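Local structure of periplasmic oligopeptide-binding protein (Burkholderia pseudomallei, 3ZS6) at residues Y235-G240 and D478-S483; S438-A443 and T457-L462; L33-G38 and Y181-W186; D275-E280 and K339-G344. The protein probably binds oligopeptides in the periplasm and delivers them to an ABC transporter for uptake into the cell. All coordinates share one frame; numbering follows the deposited sequence. Where two conformers were deposited one is given.

Along the chain, interaction 3 closes first; interactions 4 and 2 then follow one another inside the long loop that interaction 1 closes. Interaction 3 sets helix 26-35 against an edge strand of a four-stranded mixed sheet. Interaction 1 uses the end of strand 470-480 from another mixed sheet, with its centre about 24 Å from that of interaction 3. Interactions 2 and 4 are helix contacts, their centres about 26 Å apart and nearest atoms about 7 Å apart, and helix 449-464 of interaction 2 leads on to strand 470-480. The centres of interactions 3 and 4 are about 49 Å apart, on opposite sides of the chain's centre, so these are local ties in separate parts of the fold.

Interaction 1: residues Y235-G240 and D478-S483; sequences YSIPAG and DRLVKS
Ile237 packs against Asp478 and Leu480 on the compact side of this contact. Its CG1 takes the position between backbone N and carbonyl carbon (chi1 48°), which sends CD1 to within 3.9 Å of Asp478 CB. In one of its two conformers Leu480 brings CG to 4.1 Å from Ile237 CG2, so this part is less certain. A beta-branched residue suits this place: one arm lies on Asp478 and the other can meet Leu480. Ile245 of helix 242-249 continues the apolar layer over Ile237. Here the loop that precedes this helix runs across the end of strand 470-480, part of a mixed sheet in this two-lobed type of binding protein, and Ser236 CA lies 3.3 Å from Asp478 O in a CA-H...O contact. Toward Tyr235 the fit is looser and more polar. Arg479 directs NE and NH2 at Tyr235 O, each at 3.2 Å, but both bonds are weak and bent, and the stronger partner of its guanidinium is Asp495, in a salt bridge. On the wetter flank, Ser236 OG donates to a water at 2.7 Å, which in turn donates to Asp478 O, a bridge whose second leg looks unusually short.

Interaction 2: residues S438-A443 and T457-L462; sequences SLVAEA and TQAHDL
Leu439 lies against Ala459 at the centre of the contact, the CB atoms of the two residues 3.7 Å apart. With CG anti to its carbonyl carbon (chi1 -75°), the leucine carries CD1 past the alanine to meet three residues: Ala459 through CA, Gln458 through CG at 4.0 Å, and Leu462 through CD2 at 4.1 Å. Gln458 is extended and crosses Leu439 at about a right angle, so its CG and the start of its amide lie against Leu439 CD1 at the solvent side of the contact. On the other flank Val440 CG2 reaches Ala459 CB at 4.1 Å. Alanine suits the middle because its single methyl lets the axes of the two short segments come within 8.9 Å. In the next shell, Phe417 covers both Val440 and Ala459, and Leu462 also rests on Val436. Helix 449-464 is anchored by polar bonds as well: Asp461 forms a salt bridge with Arg316, His460 NE2 is hydrogen-bonded to Leu306 N, and Thr457 OG1 to Gln315 N. The segments run nearly antiparallel, 165° apart, and their helices follow one another with a short connection, which is the arrangement of an alpha-helical hairpin.

Interaction 3: residues L33-G38 and Y181-W186; sequences LDLFEG and YTLVDW
Tyr181 meets Asp34 with both its backbone and the edge of its ring. The amide N of Tyr181 donates to Asp34 O at 3.1 Å, nearly along the C=O axis, although the N-H itself is bent away from the line (139°). The same oxygen lies in the plane of the phenol ring, 3.6 Å from Tyr181 CD2, so the ring presents an edge to the carbonyl and no face is spent on it. The first torsion (chi1 -61°), with Tyr181 CG beside its own backbone N, sets the ring on the N-H side, near Asp34 O. CD2 also touches Asp34 CB at 4.1 Å. The polar ends of both residues are occupied by others, Asp34 OD2 by Tyr213 and Ser499, Tyr181 OH by the carbonyl of Ile208. For a buried carboxylate and a buried phenol, such partners offset the cost of losing water.

The contact joins the C-terminal end of helix 26-35 to strand 181-187, an outermost strand of a four-stranded mixed sheet, and Asp34 O in the last turn serves as an acceptor for that strand. Leu35 approaches differently, laying a methyl on the strand backbone: CD2 is 3.5 Å from Tyr181 O and 3.6 Å from Leu183 N, and touches Leu183 CB at 4.1 Å. A branched aliphatic tip suits this place, since it can follow the strand without needing a polar partner. Farther along, the strand has a classic beta bulge, where Val184 and Asp185 both face Val193 of the neighbouring strand.

Interaction 4: residues D275-E280 and K339-G344; sequences DKRVRE and KQAGHG
Arg277 spreads its guanidinium over Ala341, whose CA sits 3.7 Å above the middle of the flat group. Gln340 O lies over the same face, 3.2 Å from Arg277 NH1 but at too poor an angle for a hydrogen bond: the guanidinium packs on the backbone by van der Waals contact. The rotation of the guanidinium is fixed by Asp275, gripped side-on: NE donates to the syn lone pair of Asp275 OD1 at 3.1 Å, almost straight (176°), and NH2 reaches OD2 at 2.7 Å in a salt bridge. Asp275, at the N-cap of helix 276-285, also takes a capping bond from Arg277 N to OD1 (2.8 Å). A short aspartate suits both tasks, its carboxylate turning onto the first-turn amide of Arg277; the helix end would probably stabilise its charge.

The partner is the closing turn of helix 327-340, a Schellman motif in which Gly342 takes positive phi (85°); a CB there would be jammed against the preceding carbonyl O, so glycine suits. This helix end faces the start of helix 276-285. Ala341 CB lies against Asp275 OD2 and Val278 CG2, 3.8 Å from the latter, a lone methyl suiting a place so close under the guanidinium. Gln340 crosses Arg277 at about a right angle, and a water accepting from Arg277 NH1 donates to Gln340 OE1. Gln340 NE2 is hydrogen-bonded to Asn336 OD1. Deeper in, Val278 CG2 also reaches His343 CD2 at 4.1 Å.

Interaction 1: residues Y235-G240 and D478-S483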
loop_
_atom_site.group_PDB
_atom_site.type_symbol
_atom_site.label_atom_id
_atom_site.label_comp_id
_atom_site.label_asym_id
_atom_site.label_seq_id
_atom_site.Cartn_x
_atom_site.Cartn_y
_atom_site.Cartn_z
ATOM N N TYR A 235 -2.804 -5.829 14.065
ATOM C CA TYR A 235 -2.964 -5.265 12.735
ATOM C C TYR A 235 -4.282 -4.490 12.635
ATOM O O TYR A 235 -4.313 -3.334 12.199
ATOM C CB TYR A 235 -2.920 -6.376 11.692
ATOM C CG TYR A 235 -3.347 -5.924 10.317
ATOM C CD1 TYR A 235 -2.590 -4.999 9.605
ATOM C CD2 TYR A 235 -4.505 -6.425 9.728
ATOM C CE1 TYR A 235 -2.976 -4.576 8.342
ATOM C CE2 TYR A 235 -4.897 -6.018 8.461
ATOM C CZ TYR A 235 -4.129 -5.096 7.775
ATOM O OH TYR A 235 -4.522 -4.686 6.524
ATOM N N SER A 236 -5.367 -5.122 13.067
ATOM C CA SER A 236 -6.693 -4.517 13.024
ATOM C C SER A 236 -7.547 -5.047 14.179
ATOM O O SER A 236 -7.030 -5.379 15.239
ATOM C CB SER A 236 -7.357 -4.828 11.679
ATOM O OG SER A 236 -8.667 -4.300 11.606
ATOM N N ILE A 237 -8.856 -5.125 13.968
ATOM C CA ILE A 237 -9.738 -5.835 14.895
ATOM C C ILE A 237 -10.677 -6.737 14.089
ATOM O O ILE A 237 -10.906 -6.483 12.911
ATOM C CB ILE A 237 -10.583 -4.868 15.743
ATOM C CG1 ILE A 237 -11.234 -3.804 14.858
ATOM C CG2 ILE A 237 -9.725 -4.203 16.827
ATOM C CD1 ILE A 237 -12.357 -3.063 15.549
ATOM N N PRO A 238 -11.228 -7.788 14.718
ATOM C CA PRO A 238 -12.145 -8.673 13.983
ATOM C C PRO A 238 -13.382 -7.936 13.484
ATOM O O PRO A 238 -13.907 -7.066 14.176
ATOM C CB PRO A 238 -12.560 -9.716 15.030
ATOM C CG PRO A 238 -11.512 -9.639 16.108
ATOM C CD PRO A 238 -11.039 -8.211 16.117
ATOM N N ALA A 239 -13.851 -8.296 12.297
ATOM C CA ALA A 239 -15.100 -7.752 11.774
ATOM C C ALA A 239 -16.247 -8.021 12.743
ATOM O O ALA A 239 -16.319 -9.094 13.342
ATOM C CB ALA A 239 -15.409 -8.352 10.407
ATOM N N GLY A 240 -17.139 -7.041 12.885
ATOM C CA GLY A 240 -18.292 -7.151 13.763
ATOM C C GLY A 240 -17.985 -7.077 15.249
ATOM O O GLY A 240 -18.884 -7.208 16.080
ATOM N N ASP A 478 -8.812 1.196 12.811
ATOM C CA ASP A 478 -9.037 0.607 14.127
ATOM C C ASP A 478 -8.121 -0.573 14.412
ATOM O O ASP A 478 -8.078 -1.540 13.650
ATOM C CB ASP A 478 -10.497 0.160 14.274
ATOM C CG ASP A 478 -11.468 1.329 14.332
ATOM O OD1 ASP A 478 -11.071 2.460 13.987
ATOM O OD2 ASP A 478 -12.639 1.106 14.701
ATOM N N ARG A 479 -7.399 -0.485 15.524
ATOM C CA ARG A 479 -6.560 -1.580 15.991
ATOM C C ARG A 479 -6.347 -1.451 17.502
ATOM O O ARG A 479 -6.656 -0.406 18.090
ATOM C CB ARG A 479 -5.215 -1.601 15.248
ATOM C CG ARG A 479 -4.284 -0.418 15.545
ATOM C CD ARG A 479 -2.812 -0.765 15.245
ATOM N NE ARG A 479 -2.628 -1.253 13.877
ATOM C CZ ARG A 479 -2.359 -0.471 12.833
ATOM N NH1 ARG A 479 -2.239 0.846 12.988
ATOM N NH2 ARG A 479 -2.220 -1.005 11.625
ATOM N N LEU A 480 -5.849 -2.519 18.123
ATOM C CA LEU A 480 -5.563 -2.513 19.556
ATOM C C LEU A 480 -4.074 -2.308 19.788
ATOM O O LEU A 480 -3.245 -3.007 19.205
ATOM C CB LEU A 480 -6.022 -3.823 20.211
ATOM C CG LEU A 480 -7.539 -4.030 20.310
ATOM C CD1 LEU A 480 -7.901 -5.503 20.510
ATOM C CD2 LEU A 480 -8.136 -3.168 21.430
ATOM N N VAL A 481 -3.745 -1.335 20.631
ATOM C CA VAL A 481 -2.366 -1.067 21.021
ATOM C C VAL A 481 -2.367 -0.856 22.536
ATOM O O VAL A 481 -3.136 -0.047 23.057
ATOM C CB VAL A 481 -1.793 0.172 20.310
ATOM C CG1 VAL A 481 -0.374 0.466 20.792
ATOM C CG2 VAL A 481 -1.818 -0.015 18.777
ATOM N N LYS A 482 -1.523 -1.605 23.239
ATOM C CA LYS A 482 -1.526 -1.610 24.704
ATOM C C LYS A 482 -1.335 -0.204 25.291
ATOM O O LYS A 482 -0.669 0.648 24.692
ATOM C CB LYS A 482 -0.447 -2.566 25.227
ATOM C CG LYS A 482 -0.682 -4.035 24.848
ATOM C CD LYS A 482 -1.791 -4.654 25.700
ATOM C CE LYS A 482 -1.970 -6.143 25.409
ATOM N NZ LYS A 482 -2.918 -6.778 26.376
ATOM N N SER A 483 -1.936 0.033 26.456
ATOM C CA SER A 483 -1.845 1.328 27.130
ATOM C C SER A 483 -0.410 1.712 27.481
ATOM O O SER A 483 -0.098 2.897 27.615
ATOM C CB SER A 483 -2.710 1.346 28.398
ATOM O OG SER A 483 -4.075 1.178 28.057
HETATM O O HOH W 1 -8.516 -1.665 11.232
#

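Interaction 2: residues S438-A443 and T457-L462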
loop_
_atom_site.group_PDB
_atom_site.type_symbol
_atom_site.label_atom_id
_atom_site.label_comp_id
_atom_site.label_asym_id
_atom_site.label_seq_id
_atom_site.Cartn_x
_atom_site.Cartn_y
_atom_site.Cartn_z
ATOM N N SER A 438 -3.850 10.950 -20.398
ATOM C CA SER A 438 -3.472 12.258 -20.930
ATOM C C SER A 438 -4.001 13.372 -20.034
ATOM O O SER A 438 -3.343 14.393 -19.855
ATOM C CB SER A 438 -3.943 12.444 -22.381
ATOM O OG SER A 438 -5.229 13.028 -22.441
ATOM N N LEU A 439 -5.186 13.168 -19.466
ATOM C CA LEU A 439 -5.737 14.118 -18.509
ATOM C C LEU A 439 -4.833 14.248 -17.281
ATOM O O LEU A 439 -4.638 15.347 -16.756
ATOM C CB LEU A 439 -7.158 13.721 -18.093
ATOM C CG LEU A 439 -8.269 13.969 -19.123
ATOM C CD1 LEU A 439 -9.608 13.463 -18.610
ATOM C CD2 LEU A 439 -8.365 15.447 -19.497
ATOM N N VAL A 440 -4.280 13.129 -16.821
ATOM C CA VAL A 440 -3.378 13.162 -15.670
ATOM C C VAL A 440 -2.091 13.924 -15.994
ATOM O O VAL A 440 -1.641 14.766 -15.216
ATOM C CB VAL A 440 -3.014 11.754 -15.188
ATOM C CG1 VAL A 440 -1.846 11.821 -14.190
ATOM C CG2 VAL A 440 -4.235 11.069 -14.573
ATOM N N ALA A 441 -1.498 13.616 -17.143
ATOM C CA ALA A 441 -0.267 14.273 -17.566
ATOM C C ALA A 441 -0.487 15.779 -17.681
ATOM O O ALA A 441 0.377 16.579 -17.308
ATOM C CB ALA A 441 0.213 13.694 -18.891
ATOM N N GLU A 442 -1.655 16.155 -18.191
ATOM C CA GLU A 442 -2.036 17.556 -18.292
ATOM C C GLU A 442 -2.155 18.194 -16.907
ATOM O O GLU A 442 -1.597 19.263 -16.661
ATOM C CB GLU A 442 -3.351 17.696 -19.064
ATOM C CG GLU A 442 -3.817 19.128 -19.225
ATOM C CD GLU A 442 -4.898 19.280 -20.280
ATOM O OE1 GLU A 442 -5.878 18.504 -20.264
ATOM O OE2 GLU A 442 -4.759 20.178 -21.136
ATOM N N ALA A 443 -2.876 17.530 -16.006
ATOM C CA ALA A 443 -3.049 18.028 -14.642
ATOM C C ALA A 443 -1.707 18.321 -13.986
ATOM O O ALA A 443 -1.579 19.268 -13.209
ATOM C CB ALA A 443 -3.836 17.028 -13.803
ATOM N N THR A 457 -9.630 15.199 -10.867
ATOM C CA THR A 457 -10.981 14.787 -10.526
ATOM C C THR A 457 -11.692 14.307 -11.787
ATOM O O THR A 457 -12.343 13.256 -11.789
ATOM C CB THR A 457 -11.780 15.943 -9.890
ATOM O OG1 THR A 457 -11.137 16.361 -8.680
ATOM C CG2 THR A 457 -13.199 15.506 -9.574
ATOM N N GLN A 458 -11.548 15.076 -12.863
ATOM C CA GLN A 458 -12.143 14.707 -14.142
ATOM C C GLN A 458 -11.617 13.355 -14.615
ATOM O O GLN A 458 -12.392 12.492 -15.016
ATOM C CB GLN A 458 -11.891 15.783 -15.198
ATOM C CG GLN A 458 -12.469 15.433 -16.559
ATOM C CD GLN A 458 -12.144 16.466 -17.619
ATOM O OE1 GLN A 458 -11.471 17.465 -17.351
ATOM N NE2 GLN A 458 -12.618 16.224 -18.839
ATOM N N ALA A 459 -10.300 13.170 -14.546
ATOM C CA ALA A 459 -9.679 11.901 -14.922
ATOM C C ALA A 459 -10.129 10.723 -14.044
ATOM O O ALA A 459 -10.378 9.626 -14.556
ATOM C CB ALA A 459 -8.161 12.025 -14.903
ATOM N N HIS A 460 -10.219 10.938 -12.733
ATOM C CA HIS A 460 -10.671 9.875 -11.834
ATOM C C HIS A 460 -12.104 9.458 -12.173
ATOM O O HIS A 460 -12.372 8.270 -12.379
ATOM C CB HIS A 460 -10.556 10.274 -10.355
ATOM C CG HIS A 460 -11.026 9.211 -9.401
ATOM N ND1 HIS A 460 -12.000 9.438 -8.451
ATOM C CD2 HIS A 460 -10.664 7.912 -9.262
ATOM C CE1 HIS A 460 -12.219 8.326 -7.769
ATOM N NE2 HIS A 460 -11.422 7.384 -8.243
ATOM N N ASP A 461 -13.011 10.434 -12.238
ATOM C CA ASP A 461 -14.402 10.179 -12.624
ATOM C C ASP A 461 -14.489 9.416 -13.943
ATOM O O ASP A 461 -15.266 8.469 -14.079
ATOM C CB ASP A 461 -15.187 11.490 -12.779
ATOM C CG ASP A 461 -15.387 12.229 -11.466
ATOM O OD1 ASP A 461 -15.133 11.650 -10.383
ATOM O OD2 ASP A 461 -15.821 13.400 -11.525
ATOM N N LEU A 462 -13.705 9.849 -14.925
ATOM C CA LEU A 462 -13.731 9.219 -16.239
ATOM C C LEU A 462 -13.379 7.740 -16.130
ATOM O O LEU A 462 -14.070 6.879 -16.688
ATOM C CB LEU A 462 -12.766 9.920 -17.197
ATOM C CG LEU A 462 -12.820 9.435 -18.649
ATOM C CD1 LEU A 462 -14.235 9.577 -19.194
ATOM C CD2 LEU A 462 -11.817 10.193 -19.528
#

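Interaction 3: residues L33-G38 and Y181-W186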
loop_
_atom_site.group_PDB
_atom_site.type_symbol
_atom_site.label_atom_id
_atom_site.label_comp_id
_atom_site.label_asym_id
_atom_site.label_seq_id
_atom_site.Cartn_x
_atom_site.Cartn_y
_atom_site.Cartn_z
ATOM N N LEU A 33 10.931 -0.807 6.756
ATOM C CA LEU A 33 11.312 0.543 7.178
ATOM C C LEU A 33 11.865 0.583 8.605
ATOM O O LEU A 33 12.467 1.571 9.018
ATOM C CB LEU A 33 10.157 1.529 6.999
ATOM C CG LEU A 33 9.802 1.872 5.546
ATOM C CD1 LEU A 33 8.503 2.660 5.483
ATOM C CD2 LEU A 33 10.933 2.647 4.838
ATOM N N ASP A 34 11.658 -0.492 9.361
ATOM C CA ASP A 34 12.391 -0.682 10.611
ATOM C C ASP A 34 13.845 -1.097 10.298
ATOM O O ASP A 34 14.759 -0.777 11.053
ATOM C CB ASP A 34 11.730 -1.763 11.481
ATOM C CG ASP A 34 10.498 -1.265 12.233
ATOM O OD1 ASP A 34 10.181 -0.049 12.205
ATOM O OD2 ASP A 34 9.852 -2.111 12.879
ATOM N N LEU A 35 14.053 -1.806 9.184
ATOM C CA LEU A 35 15.391 -2.315 8.817
ATOM C C LEU A 35 16.223 -1.370 7.934
ATOM O O LEU A 35 17.460 -1.402 7.977
ATOM C CB LEU A 35 15.279 -3.675 8.121
ATOM C CG LEU A 35 14.714 -4.833 8.952
ATOM C CD1 LEU A 35 14.406 -6.028 8.056
ATOM C CD2 LEU A 35 15.682 -5.228 10.085
ATOM N N PHE A 36 15.543 -0.544 7.138
ATOM C CA PHE A 36 16.204 0.363 6.196
ATOM C C PHE A 36 15.688 1.787 6.367
ATOM O O PHE A 36 14.535 2.001 6.737
ATOM C CB PHE A 36 15.952 -0.055 4.742
ATOM C CG PHE A 36 16.525 -1.398 4.372
ATOM C CD1 PHE A 36 15.805 -2.564 4.602
ATOM C CD2 PHE A 36 17.773 -1.489 3.768
ATOM C CE1 PHE A 36 16.319 -3.808 4.241
ATOM C CE2 PHE A 36 18.303 -2.725 3.409
ATOM C CZ PHE A 36 17.576 -3.887 3.645
ATOM N N GLU A 37 16.545 2.757 6.077
ATOM C CA GLU A 37 16.171 4.163 6.170
ATOM C C GLU A 37 16.455 4.869 4.862
ATOM O O GLU A 37 17.573 4.810 4.352
ATOM C CB GLU A 37 16.969 4.851 7.281
ATOM C CG GLU A 37 16.634 6.338 7.450
ATOM C CD GLU A 37 17.493 6.997 8.509
ATOM O OE1 GLU A 37 18.739 6.945 8.384
ATOM O OE2 GLU A 37 16.922 7.547 9.473
ATOM N N GLY A 38 15.442 5.538 4.319
ATOM C CA GLY A 38 15.589 6.265 3.071
ATOM C C GLY A 38 16.051 7.693 3.303
ATOM O O GLY A 38 16.461 8.045 4.414
ATOM N N TYR A 181 17.059 -0.837 13.166
ATOM C CA TYR A 181 17.095 -2.232 13.616
ATOM C C TYR A 181 17.841 -3.138 12.637
ATOM O O TYR A 181 17.902 -2.860 11.442
ATOM C CB TYR A 181 15.666 -2.766 13.862
ATOM C CG TYR A 181 14.954 -1.974 14.926
ATOM C CD1 TYR A 181 15.073 -2.317 16.272
ATOM C CD2 TYR A 181 14.204 -0.843 14.596
ATOM C CE1 TYR A 181 14.449 -1.569 17.258
ATOM C CE2 TYR A 181 13.570 -0.095 15.571
ATOM C CZ TYR A 181 13.701 -0.461 16.901
ATOM O OH TYR A 181 13.077 0.285 17.872
ATOM N N THR A 182 18.427 -4.211 13.160
ATOM C CA THR A 182 19.052 -5.220 12.324
ATOM C C THR A 182 18.317 -6.539 12.517
ATOM O O THR A 182 17.867 -6.856 13.622
ATOM C CB THR A 182 20.542 -5.440 12.677
ATOM O OG1 THR A 182 20.648 -5.984 13.996
ATOM C CG2 THR A 182 21.319 -4.131 12.602
ATOM N N LEU A 183 18.227 -7.311 11.440
ATOM C CA LEU A 183 17.467 -8.550 11.436
ATOM C C LEU A 183 18.200 -9.649 12.191
ATOM O O LEU A 183 19.341 -9.973 11.865
ATOM C CB LEU A 183 17.218 -8.990 9.991
ATOM C CG LEU A 183 16.332 -10.217 9.780
ATOM C CD1 LEU A 183 14.916 -9.914 10.241
ATOM C CD2 LEU A 183 16.355 -10.632 8.313
ATOM N N VAL A 184 17.536 -10.240 13.181
ATOM C CA VAL A 184 18.132 -11.335 13.952
ATOM C C VAL A 184 17.598 -12.706 13.538
ATOM O O VAL A 184 18.351 -13.683 13.466
ATOM C CB VAL A 184 17.895 -11.162 15.470
ATOM C CG1 VAL A 184 18.591 -12.272 16.242
ATOM C CG2 VAL A 184 18.376 -9.801 15.936
ATOM N N ASP A 185 16.297 -12.788 13.277
ATOM C CA ASP A 185 15.686 -14.071 12.930
ATOM C C ASP A 185 14.545 -13.868 11.938
ATOM O O ASP A 185 13.785 -12.897 12.033
ATOM C CB ASP A 185 15.183 -14.781 14.194
ATOM C CG ASP A 185 14.785 -16.234 13.942
ATOM O OD1 ASP A 185 15.405 -16.891 13.073
ATOM O OD2 ASP A 185 13.851 -16.718 14.621
ATOM N N TRP A 186 14.444 -14.781 10.980
ATOM C CA TRP A 186 13.357 -14.766 10.017
ATOM C C TRP A 186 12.904 -16.198 9.766
ATOM O O TRP A 186 13.541 -16.930 9.007
ATOM C CB TRP A 186 13.809 -14.122 8.703
ATOM C CG TRP A 186 12.719 -14.004 7.666
ATOM C CD1 TRP A 186 11.410 -14.389 7.796
ATOM C CD2 TRP A 186 12.848 -13.472 6.335
ATOM N NE1 TRP A 186 10.718 -14.123 6.633
ATOM C CE2 TRP A 186 11.576 -13.554 5.725
ATOM C CE3 TRP A 186 13.913 -12.928 5.606
ATOM C CZ2 TRP A 186 11.343 -13.117 4.417
ATOM C CZ3 TRP A 186 13.677 -12.483 4.309
ATOM C CH2 TRP A 186 12.397 -12.582 3.730
#

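Interaction 4: residues D275-E280 and K339-G344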
loop_
_atom_site.group_PDB
_atom_site.type_symbol
_atom_site.label_atom_id
_atom_site.label_comp_id
_atom_site.label_asym_id
_atom_site.label_seq_id
_atom_site.Cartn_x
_atom_site.Cartn_y
_atom_site.Cartn_z
ATOM N N ASP A 275 -16.044 -6.544 -20.715
ATOM C CA ASP A 275 -17.171 -5.688 -21.086
ATOM C C ASP A 275 -17.570 -4.789 -19.915
ATOM O O ASP A 275 -18.019 -5.265 -18.874
ATOM C CB ASP A 275 -18.367 -6.535 -21.554
ATOM C CG ASP A 275 -19.507 -5.688 -22.120
ATOM O OD1 ASP A 275 -19.714 -4.550 -21.643
ATOM O OD2 ASP A 275 -20.205 -6.166 -23.042
ATOM N N LYS A 276 -17.397 -3.486 -20.101
ATOM C CA LYS A 276 -17.710 -2.488 -19.080
ATOM C C LYS A 276 -19.120 -2.645 -18.498
ATOM O O LYS A 276 -19.351 -2.375 -17.317
ATOM C CB LYS A 276 -17.511 -1.087 -19.681
ATOM C CG LYS A 276 -18.238 0.059 -18.996
ATOM C CD LYS A 276 -18.221 1.294 -19.900
ATOM C CE LYS A 276 -18.778 2.534 -19.209
ATOM N NZ LYS A 276 -20.187 2.369 -18.749
ATOM N N ARG A 277 -20.064 -3.081 -19.325
ATOM C CA ARG A 277 -21.439 -3.265 -18.864
ATOM C C ARG A 277 -21.545 -4.367 -17.806
ATOM O O ARG A 277 -22.311 -4.245 -16.848
ATOM C CB ARG A 277 -22.370 -3.547 -20.043
ATOM C CG ARG A 277 -22.539 -2.350 -20.986
ATOM C CD ARG A 277 -23.186 -2.773 -22.302
ATOM N NE ARG A 277 -22.320 -3.691 -23.039
ATOM C CZ ARG A 277 -22.568 -4.128 -24.270
ATOM N NH1 ARG A 277 -23.667 -3.723 -24.905
ATOM N NH2 ARG A 277 -21.722 -4.968 -24.860
ATOM N N VAL A 278 -20.782 -5.440 -17.980
ATOM C CA VAL A 278 -20.750 -6.513 -16.983
ATOM C C VAL A 278 -20.120 -6.024 -15.671
ATOM O O VAL A 278 -20.670 -6.258 -14.592
ATOM C CB VAL A 278 -19.989 -7.764 -17.501
ATOM C CG1 VAL A 278 -19.879 -8.824 -16.405
ATOM C CG2 VAL A 278 -20.681 -8.344 -18.741
ATOM N N ARG A 279 -18.982 -5.332 -15.768
ATOM C CA ARG A 279 -18.286 -4.833 -14.569
ATOM C C ARG A 279 -19.177 -3.883 -13.771
ATOM O O ARG A 279 -19.275 -3.971 -12.543
ATOM C CB ARG A 279 -16.958 -4.138 -14.939
ATOM C CG ARG A 279 -15.987 -5.018 -15.747
ATOM C CD ARG A 279 -14.549 -4.461 -15.775
ATOM N NE ARG A 279 -14.454 -3.171 -16.456
ATOM C CZ ARG A 279 -14.141 -3.014 -17.742
ATOM N NH1 ARG A 279 -13.877 -4.072 -18.510
ATOM N NH2 ARG A 279 -14.087 -1.791 -18.258
ATOM N N GLU A 280 -19.832 -2.981 -14.491
ATOM C CA GLU A 280 -20.743 -2.008 -13.914
ATOM C C GLU A 280 -21.919 -2.684 -13.203
ATOM O O GLU A 280 -22.280 -2.312 -12.083
ATOM C CB GLU A 280 -21.263 -1.099 -15.028
ATOM C CG GLU A 280 -22.129 0.047 -14.561
ATOM C CD GLU A 280 -22.569 0.935 -15.716
ATOM O OE1 GLU A 280 -22.161 0.665 -16.869
ATOM O OE2 GLU A 280 -23.310 1.905 -15.468
ATOM N N LYS A 339 -27.954 -8.208 -19.842
ATOM C CA LYS A 339 -28.672 -8.568 -21.059
ATOM C C LYS A 339 -28.044 -7.864 -22.255
ATOM O O LYS A 339 -27.720 -8.498 -23.262
ATOM C CB LYS A 339 -30.150 -8.197 -20.926
ATOM C CG LYS A 339 -30.985 -8.453 -22.175
ATOM C CD LYS A 339 -32.460 -8.143 -21.917
ATOM C CE LYS A 339 -33.318 -8.427 -23.144
ATOM N NZ LYS A 339 -34.736 -8.016 -22.928
ATOM N N GLN A 340 -27.860 -6.551 -22.134
ATOM C CA GLN A 340 -27.235 -5.764 -23.193
ATOM C C GLN A 340 -25.883 -6.350 -23.587
ATOM O O GLN A 340 -25.500 -6.320 -24.756
ATOM C CB GLN A 340 -27.074 -4.302 -22.758
ATOM C CG GLN A 340 -28.390 -3.533 -22.629
ATOM C CD GLN A 340 -28.225 -2.167 -21.965
ATOM O OE1 GLN A 340 -27.129 -1.603 -21.925
ATOM N NE2 GLN A 340 -29.323 -1.633 -21.435
ATOM N N ALA A 341 -25.164 -6.892 -22.611
ATOM C CA ALA A 341 -23.824 -7.427 -22.856
ATOM C C ALA A 341 -23.844 -8.862 -23.369
ATOM O O ALA A 341 -22.790 -9.452 -23.606
ATOM C CB ALA A 341 -22.982 -7.342 -21.589
ATOM N N GLY A 342 -25.037 -9.429 -23.525
ATOM C CA GLY A 342 -25.166 -10.784 -24.032
ATOM C C GLY A 342 -25.040 -11.850 -22.958
ATOM O O GLY A 342 -24.759 -13.013 -23.255
ATOM N N HIS A 343 -25.242 -11.450 -21.706
ATOM C CA HIS A 343 -25.222 -12.392 -20.589
ATOM C C HIS A 343 -26.517 -12.372 -19.796
ATOM O O HIS A 343 -26.503 -12.302 -18.566
ATOM C CB HIS A 343 -24.027 -12.133 -19.675
ATOM C CG HIS A 343 -22.720 -12.487 -20.301
ATOM N ND1 HIS A 343 -22.344 -13.791 -20.543
ATOM C CD2 HIS A 343 -21.716 -11.710 -20.772
ATOM C CE1 HIS A 343 -21.157 -13.803 -21.120
ATOM N NE2 HIS A 343 -20.753 -12.553 -21.269
ATOM N N GLY A 344 -27.633 -12.428 -20.514
ATOM C CA GLY A 344 -28.935 -12.574 -19.894
ATOM C C GLY A 344 -29.142 -13.994 -19.399
ATOM O O GLY A 344 -28.193 -14.775 -19.273
HETATM O O HOH W 2 -25.578 -1.298 -24.495
#